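Local structure of putative methyl-accepting chemotaxis signal transduction protein (Campylobacter jejuni subsp. jejuni serotype O:2, 4XMR) at residues I240-A244 with D245-K249; V204-A207 with Y208-N211. The protein binds isoleucine in its tandem-PAS sensory domain and probably signals across the membrane to direct chemotaxis. All blocks are in the same frame, centred on the assembly; numbering follows the deposited sequence.

Interaction 1. Residues I240-A244 with D245-K249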
ATOM      1  N   ILE B 240      -2.115  -9.034 -18.711  1.00 10.18           N
ATOM      2  CA  ILE B 240      -3.122  -8.098 -19.187  1.00 10.23           C
ATOM      3  C   ILE B 240      -3.568  -8.583 -20.562  1.00 10.77           C
ATOM      4  O   ILE B 240      -2.745  -9.013 -21.386  1.00 12.23           O
ATOM      5  CB  ILE B 240      -2.573  -6.648 -19.228  1.00 10.46           C
ATOM      6  CG1 ILE B 240      -3.708  -5.651 -19.431  1.00 12.14           C
ATOM      7  CG2 ILE B 240      -1.456  -6.487 -20.276  1.00 12.05           C
ATOM      8  CD1 ILE B 240      -3.287  -4.213 -19.188  1.00 12.49           C
ATOM      9  N   THR B 241      -4.870  -8.568 -20.813  1.00 10.85           N
ATOM     10  CA  THR B 241      -5.349  -8.963 -22.129  1.00 10.69           C
ATOM     11  C   THR B 241      -6.468  -8.046 -22.585  1.00 10.91           C
ATOM     12  O   THR B 241      -7.149  -7.417 -21.759  1.00 12.59           O
ATOM     13  CB  THR B 241      -5.866 -10.423 -22.185  1.00 12.67           C
ATOM     14  OG1 THR B 241      -7.101 -10.532 -21.462  1.00 13.83           O
ATOM     15  CG2 THR B 241      -4.845 -11.406 -21.626  1.00 14.38           C
ATOM     16  N   GLU B 242      -6.645  -7.978 -23.902  1.00 12.81           N
ATOM     17  CA  GLU B 242      -7.702  -7.182 -24.488  1.00 13.58           C
ATOM     18  C   GLU B 242      -8.189  -7.845 -25.763  1.00 13.33           C
ATOM     19  O   GLU B 242      -7.441  -8.558 -26.427  1.00 15.49           O
ATOM     20  CB  GLU B 242      -7.191  -5.775 -24.811  1.00 17.84           C
ATOM     21  CG  GLU B 242      -8.266  -4.807 -25.262  1.00 21.68           C
ATOM     22  CD  GLU B 242      -9.428  -4.703 -24.277  1.00 28.28           C
ATOM     23  OE1 GLU B 242     -10.345  -5.554 -24.328  1.00 30.20           O
ATOM     24  OE2 GLU B 242      -9.433  -3.763 -23.458  1.00 33.69           O
ATOM     25  N   SER B 243      -9.449  -7.613 -26.105  1.00 14.64           N
ATOM     26  CA  SER B 243      -9.976  -8.055 -27.390  1.00 16.17           C
ATOM     27  C   SER B 243      -9.203  -7.424 -28.548  1.00 13.26           C
ATOM     28  O   SER B 243      -8.883  -6.231 -28.513  1.00 14.92           O
ATOM     29  CB  SER B 243     -11.445  -7.662 -27.510  1.00 20.24           C
ATOM     30  OG  SER B 243     -11.911  -7.840 -28.826  1.00 28.51           O
ATOM     31  N   ALA B 244      -8.928  -8.206 -29.590  1.00 15.68           N
ATOM     32  CA  ALA B 244      -8.271  -7.672 -30.783  1.00 15.02           C
ATOM     33  C   ALA B 244      -9.102  -6.549 -31.406  1.00 14.87           C
ATOM     34  O   ALA B 244      -8.558  -5.628 -32.019  1.00 15.16           O
ATOM     35  CB  ALA B 244      -8.023  -8.783 -31.796  1.00 18.77           C
ATOM     36  N   ASP B 245     -10.419  -6.631 -31.231  1.00 15.39           N
ATOM     37  CA  ASP B 245     -11.338  -5.629 -31.762  1.00 17.10           C
ATOM     38  C   ASP B 245     -11.409  -4.360 -30.912  1.00 16.78           C
ATOM     39  O   ASP B 245     -12.054  -3.388 -31.299  1.00 18.92           O
ATOM     40  CB  ASP B 245     -12.740  -6.206 -31.983  1.00 19.76           C
ATOM     41  CG  ASP B 245     -12.828  -7.072 -33.221  1.00 26.03           C
ATOM     42  OD1 ASP B 245     -11.826  -7.174 -33.956  1.00 26.65           O
ATOM     43  OD2 ASP B 245     -13.913  -7.638 -33.466  1.00 33.20           O
ATOM     44  N   ILE B 246     -10.759  -4.377 -29.753  0.50 16.55           N
ATOM     45  CA  ILE B 246     -10.597  -3.156 -28.973  0.50 17.07           C
ATOM     46  C   ILE B 246      -9.232  -2.543 -29.276  0.50 15.92           C
ATOM     47  O   ILE B 246      -9.095  -1.322 -29.387  0.50 19.76           O
ATOM     48  CB  ILE B 246     -10.810  -3.399 -27.464  0.50 19.27           C
ATOM     49  CG1 ILE B 246     -12.296  -3.641 -27.187  0.50 21.99           C
ATOM     50  CG2 ILE B 246     -10.319  -2.210 -26.650  0.50 19.51           C
ATOM     51  CD1 ILE B 246     -12.616  -3.971 -25.756  0.50 28.77           C
ATOM     52  N   ILE B 247      -8.228  -3.400 -29.443  1.00 14.69           N
ATOM     53  CA  ILE B 247      -6.900  -2.946 -29.851  1.00 15.11           C
ATOM     54  C   ILE B 247      -6.982  -2.244 -31.218  1.00 16.20           C
ATOM     55  O   ILE B 247      -6.423  -1.160 -31.421  1.00 20.05           O
ATOM     56  CB  ILE B 247      -5.898  -4.128 -29.921  1.00 17.78           C
ATOM     57  CG1 ILE B 247      -5.710  -4.781 -28.532  1.00 24.33           C
ATOM     58  CG2 ILE B 247      -4.574  -3.672 -30.549  1.00 18.59           C
ATOM     59  CD1 ILE B 247      -5.096  -3.870 -27.489  1.00 35.75           C
ATOM     60  N   ASN B 248      -7.711  -2.871 -32.138  1.00 14.89           N
ATOM     61  CA  ASN B 248      -7.910  -2.348 -33.486  1.00 14.62           C
ATOM     62  C   ASN B 248      -9.406  -2.328 -33.726  1.00 14.65           C
ATOM     63  O   ASN B 248      -9.999  -3.339 -34.098  1.00 14.89           O
ATOM     64  CB  ASN B 248      -7.219  -3.254 -34.517  1.00 14.70           C
ATOM     65  CG  ASN B 248      -7.395  -2.775 -35.942  1.00 14.50           C
ATOM     66  OD1 ASN B 248      -8.025  -1.749 -36.195  1.00 15.58           O
ATOM     67  ND2 ASN B 248      -6.837  -3.524 -36.890  1.00 15.73           N
ATOM     68  N   LYS B 249     -10.026  -1.182 -33.468  1.00 15.86           N
ATOM     69  CA  LYS B 249     -11.475  -1.075 -33.551  1.00 16.87           C
ATOM     70  C   LYS B 249     -11.946  -1.111 -34.999  1.00 17.53           C
ATOM     71  O   LYS B 249     -11.635  -0.218 -35.756  1.00 20.86           O
ATOM     72  CB  LYS B 249     -11.917   0.227 -32.891  1.00 18.07           C
ATOM     73  CG  LYS B 249     -13.402   0.422 -32.870  1.00 27.01           C
ATOM     74  CD  LYS B 249     -13.798   1.757 -32.269  1.00 31.29           C
ATOM     75  CE  LYS B 249     -15.205   2.156 -32.696  1.00 38.88           C
ATOM     76  NZ  LYS B 249     -16.249   1.219 -32.195  1.00 48.08           N
TER
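Glu242 and Ile246 meet where strand 236-243 runs into the short helix 244-247, their side chains crossing at about a right angle. With CG anti to the backbone N (chi1 -172°), Glu242 brings that carbon 3.6 Å from CG2 of Ile246, and a bend at chi2 (54°) lays CD and the carboxylate against the isoleucine, CD at a like distance from both CG2 and CD1. These contacts hold for one of the two deposited conformers of Ile246 and are to that extent doubtful. The same bend returns OE1 to its own chain: Ser243 N donates to Glu242 OE1 over 2.9 Å, OE1 accepts with its anti lone pair, the one away from the other carboxylate oxygen, and this bond limits rotation of the carboxylate. Nearer the backbone, CD1 of Ile247 approaches CB of Glu242 at 3.9 Å, and Ile247 also packs on Tyr11 and Thr14 of the long helix 9-48. Ser243 occupies the N-cap position of the short helix after the last strand of the five-stranded antiparallel sheet, which is consistent with the second, probably membrane-proximal, PAS module of a tandem-PAS sensor. The carbonyl of Ser243 takes two donors from different directions: Ile247 N at 3.1 Å, nearly along the C=O axis, and Ile246 N at 2.9 Å, standing well above the carbonyl plane. Ser243 OG, beside its own carbonyl carbon, comes 3.7 Å from Asp245 CB. One residue on, Asn248 N reaches Ala244 O at 2.9 Å with a 157° N-H...O angle, and Asn248 is the first residue to leave helical backbone angles.

Interaction 2. Residues V204-A207 with Y208-N211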
ATOM      1  N   VAL B 204      -4.352 -18.329 -22.857  1.00 14.35           N
ATOM      2  CA  VAL B 204      -3.431 -17.258 -22.486  1.00 14.25           C
ATOM      3  C   VAL B 204      -2.114 -17.821 -21.942  1.00 13.90           C
ATOM      4  O   VAL B 204      -1.034 -17.334 -22.285  1.00 15.54           O
ATOM      5  CB  VAL B 204      -4.069 -16.209 -21.537  1.00 16.67           C
ATOM      6  CG1 VAL B 204      -4.299 -16.780 -20.156  1.00 19.19           C
ATOM      7  CG2 VAL B 204      -3.197 -14.951 -21.484  1.00 18.68           C
ATOM      8  N   LEU B 205      -2.195 -18.872 -21.131  1.00 15.07           N
ATOM      9  CA  LEU B 205      -1.003 -19.461 -20.543  1.00 15.97           C
ATOM     10  C   LEU B 205      -0.106 -20.108 -21.595  1.00 15.54           C
ATOM     11  O   LEU B 205       1.117 -19.977 -21.536  1.00 17.55           O
ATOM     12  CB  LEU B 205      -1.388 -20.477 -19.461  1.00 17.75           C
ATOM     13  CG  LEU B 205      -2.008 -19.909 -18.189  1.00 19.19           C
ATOM     14  CD1 LEU B 205      -2.586 -21.016 -17.325  1.00 22.95           C
ATOM     15  CD2 LEU B 205      -0.952 -19.135 -17.430  1.00 21.78           C
ATOM     16  N   ASN B 206      -0.714 -20.808 -22.550  1.00 16.03           N
ATOM     17  CA  ASN B 206       0.047 -21.437 -23.626  1.00 16.88           C
ATOM     18  C   ASN B 206       0.767 -20.394 -24.469  1.00 17.09           C
ATOM     19  O   ASN B 206       1.918 -20.581 -24.865  1.00 19.43           O
ATOM     20  CB  ASN B 206      -0.865 -22.290 -24.510  1.00 19.44           C
ATOM     21  CG  ASN B 206      -1.350 -23.548 -23.811  1.00 23.21           C
ATOM     22  OD1 ASN B 206      -0.763 -23.988 -22.820  1.00 25.76           O
ATOM     23  ND2 ASN B 206      -2.431 -24.131 -24.321  1.00 24.41           N
ATOM     24  N   ALA B 207       0.088 -19.286 -24.739  1.00 15.29           N
ATOM     25  CA  ALA B 207       0.696 -18.240 -25.540  1.00 15.62           C
ATOM     26  C   ALA B 207       1.823 -17.563 -24.761  1.00 15.87           C
ATOM     27  O   ALA B 207       2.880 -17.273 -25.311  1.00 17.01           O
ATOM     28  CB  ALA B 207      -0.343 -17.236 -25.983  1.00 17.35           C
ATOM     29  N   TYR B 208       1.606 -17.322 -23.472  1.00 15.59           N
ATOM     30  CA  TYR B 208       2.659 -16.746 -22.645  1.00 15.76           C
ATOM     31  C   TYR B 208       3.921 -17.619 -22.649  1.00 17.18           C
ATOM     32  O   TYR B 208       5.040 -17.108 -22.742  1.00 18.21           O
ATOM     33  CB  TYR B 208       2.151 -16.533 -21.223  1.00 14.99           C
ATOM     34  CG  TYR B 208       3.226 -16.184 -20.232  1.00 14.17           C
ATOM     35  CD1 TYR B 208       4.092 -15.117 -20.453  1.00 17.04           C
ATOM     36  CD2 TYR B 208       3.345 -16.893 -19.044  1.00 16.87           C
ATOM     37  CE1 TYR B 208       5.070 -14.786 -19.530  1.00 15.00           C
ATOM     38  CE2 TYR B 208       4.311 -16.569 -18.119  1.00 18.77           C
ATOM     39  CZ  TYR B 208       5.173 -15.521 -18.362  1.00 18.65           C
ATOM     40  OH  TYR B 208       6.130 -15.219 -17.416  1.00 22.91           O
ATOM     41  N   LYS B 209       3.739 -18.931 -22.580  1.00 17.60           N
ATOM     42  CA  LYS B 209       4.883 -19.841 -22.580  1.00 17.85           C
ATOM     43  C   LYS B 209       5.752 -19.699 -23.832  1.00 17.33           C
ATOM     44  O   LYS B 209       6.970 -19.858 -23.774  1.00 20.72           O
ATOM     45  CB  LYS B 209       4.427 -21.287 -22.406  1.00 23.52           C
ATOM     46  CG  LYS B 209       3.961 -21.610 -21.003  1.00 29.50           C
ATOM     47  CD  LYS B 209       3.756 -23.100 -20.816  1.00 42.52           C
ATOM     48  CE  LYS B 209       2.569 -23.613 -21.616  1.00 51.65           C
ATOM     49  NZ  LYS B 209       2.378 -25.082 -21.430  1.00 58.32           N
ATOM     50  N   LEU B 210       5.126 -19.381 -24.960  1.00 16.95           N
ATOM     51  CA  LEU B 210       5.851 -19.191 -26.215  1.00 16.30           C
ATOM     52  C   LEU B 210       6.595 -17.853 -26.270  1.00 16.99           C
ATOM     53  O   LEU B 210       7.549 -17.700 -27.024  1.00 15.14           O
ATOM     54  CB  LEU B 210       4.883 -19.264 -27.394  1.00 17.77           C
ATOM     55  CG  LEU B 210       4.260 -20.615 -27.736  1.00 19.37           C
ATOM     56  CD1 LEU B 210       3.086 -20.418 -28.686  1.00 23.64           C
ATOM     57  CD2 LEU B 210       5.306 -21.523 -28.369  1.00 21.16           C
ATOM     58  N   ASN B 211       6.157 -16.876 -25.482  1.00 19.52           N
ATOM     59  CA  ASN B 211       6.563 -15.484 -25.709  1.00 20.44           C
ATOM     60  C   ASN B 211       7.464 -14.802 -24.682  1.00 24.23           C
ATOM     61  O   ASN B 211       8.191 -13.873 -25.022  1.00 22.56           O
ATOM     62  CB  ASN B 211       5.331 -14.612 -25.955  1.00 21.30           C
ATOM     63  CG  ASN B 211       4.777 -14.790 -27.342  1.00 20.55           C
ATOM     64  OD1 ASN B 211       5.199 -14.113 -28.280  1.00 25.15           O
ATOM     65  ND2 ASN B 211       3.845 -15.720 -27.493  1.00 20.39           N
TER
HETATM   66  O   HOH W   1       1.754 -25.289 -24.193  1.00 49.92           O
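A chi1 of -77° places CG of Asn211 beside its own backbone N, and a chi2 of -88° then turns the amide so that ND2 faces back along the helix to the carbonyl of Ala207. The resulting bond, Asn211 ND2 to Ala207 O, is 2.8 Å long and almost straight at 176°; the acceptor lies in the plane of the Asn211 amide. That carbonyl also receives a weak bond from Leu210 N, while the bond from Leu210 N to Asn206 O, 3.4 Å long, is weak as well. Earlier in helix 202-211 the spacing is regular alpha-helical, with Tyr208 N 2.9 Å from Val204 O and Lys209 N 3.0 Å from Leu205 O. The other side-chain pair is Asn206 with Lys209, which lie side by side and point the same way. Lys209, bent at chi3, brings CE to 3.6 Å from Asn206 OD1, and a water accepts from Lys209 NZ at 2.8 Å while donating weakly to that OD1. On the buried face, Val204 and Ala207 rest on Phe217 of the five-stranded sheet. Tyr208 OH is hydrogen-bonded to Asp213. Where both bonds of Leu210 N are weak, the side-chain amide thus supplies a short, straight donor to a helix carbonyl, whereas the exposed lysine and asparagine are linked by one water, weakly on the asparagine side, besides lying alongside each other.

How the interactions relate
Along the chain, interaction 2 comes first, within helix 202-211, and interaction 1 follows at the end of strand 236-243; they run in series, neither nested nor crossed. Each is local and closes only helical turns, in interaction 1 just after the strand ends. Between them the chain forms strands 217-221 and 224-233 and then enters 236-243, the central strand of the five-stranded antiparallel sheet. Their centres are about 17 Å apart, yet they touch where Thr241 CG2 packs 3.9 Å from Val204 CG2. This contact adds to those that set helix 202-211 against the sheet, such as Val204 on Phe180. Ile240, on Gln18 and Leu21, ties the strand to helix 9-48.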